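PDB 3H5T: transcriptional regulator, LacI family from Corynebacterium glutamicum, which activates transcription of the inositol phosphate synthase gene ino1 in an inositol-dependent manner by binding a palindromic promoter motif, and regulates other genes probably linked to cell wall components. Local coordinates for residues 83-86 / 87-90. Residues are numbered along the deposited sequence; the frame is centred on the assembly and turned at random.
Sequences FEDM and ASVD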
loop_
_atom_site.group_PDB
_atom_site.type_symbol
_atom_site.label_atom_id
_atom_site.label_comp_id
_atom_site.label_asym_id
_atom_site.label_seq_id
_atom_site.Cartn_x
_atom_site.Cartn_y
_atom_site.Cartn_z
ATOM N N PHE A 83 10.670 -2.005 -1.219
ATOM C CA PHE A 83 11.289 -2.555 -0.019
ATOM C C PHE A 83 11.514 -1.545 1.091
ATOM O O PHE A 83 11.880 -1.930 2.193
ATOM C CB PHE A 83 12.625 -3.212 -0.358
ATOM C CG PHE A 83 12.498 -4.369 -1.280
ATOM C CD1 PHE A 83 11.785 -5.500 -0.895
ATOM C CD2 PHE A 83 13.022 -4.309 -2.565
ATOM C CE1 PHE A 83 11.591 -6.552 -1.786
ATOM C CE2 PHE A 83 12.834 -5.346 -3.449
ATOM C CZ PHE A 83 12.114 -6.470 -3.060
ATOM N N GLU A 84 11.300 -0.264 0.807
ATOM C CA GLU A 84 11.504 0.764 1.817
ATOM C C GLU A 84 10.248 1.512 2.228
ATOM O O GLU A 84 10.234 2.168 3.269
ATOM C CB GLU A 84 12.581 1.734 1.355
ATOM C CG GLU A 84 13.843 0.997 0.991
ATOM C CD GLU A 84 15.037 1.900 0.820
ATOM O OE1 GLU A 84 14.956 2.904 0.063
ATOM O OE2 GLU A 84 16.068 1.586 1.447
ATOM N N ASP A 85 9.198 1.433 1.417
ATOM C CA ASP A 85 7.937 2.073 1.772
ATOM C C ASP A 85 7.149 0.941 2.434
ATOM O O ASP A 85 6.620 0.066 1.755
ATOM C CB ASP A 85 7.193 2.578 0.533
ATOM C CG ASP A 85 5.867 3.230 0.886
ATOM O OD1 ASP A 85 5.878 4.309 1.531
ATOM O OD2 ASP A 85 4.812 2.658 0.538
ATOM N N MET A 86 7.083 0.952 3.760
ATOM C CA MET A 86 6.409 -0.119 4.474
ATOM C C MET A 86 4.969 -0.453 4.038
ATOM O O MET A 86 4.571 -1.613 4.076
ATOM C CB MET A 86 6.485 0.138 5.985
ATOM C CG MET A 86 7.910 0.009 6.559
ATOM S SD MET A 86 8.779 -1.561 6.163
ATOM C CE MET A 86 9.913 -1.026 4.879
ATOM N N ALA A 87 4.192 0.540 3.620
ATOM C CA ALA A 87 2.828 0.268 3.175
ATOM C C ALA A 87 2.876 -0.639 1.934
ATOM O O ALA A 87 2.077 -1.569 1.791
ATOM C CB ALA A 87 2.111 1.565 2.846
ATOM N N SER A 88 3.828 -0.364 1.046
ATOM C CA SER A 88 3.990 -1.143 -0.170
ATOM C C SER A 88 4.546 -2.530 0.137
ATOM O O SER A 88 4.219 -3.507 -0.551
ATOM C CB SER A 88 4.914 -0.410 -1.150
ATOM O OG SER A 88 4.315 0.787 -1.618
ATOM N N VAL A 89 5.387 -2.630 1.161
ATOM C CA VAL A 89 5.941 -3.930 1.513
ATOM C C VAL A 89 4.840 -4.812 2.113
ATOM O O VAL A 89 4.886 -6.031 2.004
ATOM C CB VAL A 89 7.120 -3.799 2.512
ATOM C CG1 VAL A 89 7.524 -5.178 3.030
ATOM C CG2 VAL A 89 8.307 -3.128 1.834
ATOM N N ASP A 90 3.845 -4.202 2.743
ATOM C CA ASP A 90 2.758 -4.977 3.309
ATOM C C ASP A 90 1.867 -5.415 2.155
ATOM O O ASP A 90 1.314 -6.513 2.168
ATOM C CB ASP A 90 1.966 -4.143 4.320
ATOM C CG ASP A 90 2.695 -3.985 5.651
ATOM O OD1 ASP A 90 2.273 -3.131 6.465
ATOM O OD2 ASP A 90 3.686 -4.718 5.886
HETATM O O HOH W 1 4.896 3.440 4.076
#
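Asp85 leaves helical backbone angles after the short helix 81-84, and the chain at once winds into helix 86-98, whose first turn closes as Val89 N bonds Asp85 O at 3.0 Å and Asp90 N bonds Met86 O. Asp85 is the N-cap. Aspartate suits this place because its short side chain can fold the carboxylate back onto amides at the helix start. A chi1 of 179° swings the carboxylate of Asp85 back over the first turn, where its OD2 takes two donors from Ser88: the amide N at 3.2 Å, arriving from above the carboxylate plane, and the hydroxyl OG at 2.9 Å, close to that plane on the anti side. A water donates a weak bond to Asp85 OD1 and accepts from Ala87 N. Serine suits position 88 because its short hydroxyl reaches Asp85 OD2 and also bonds Tyr135 OH. On another side of the turn, branched Val89 sets CG2 against Phe83 CA at 3.6 Å, while the bent Met86 chain lies alongside and brings CE to 4.0 Å from the same methyl. Asp85 touches Asn250; small, buried Ala87 meets loop residues Asp304 and Thr306 and, with Asp90, Asn321 of helix 321-336, and Tyr135 ties the cap to strand 132-135.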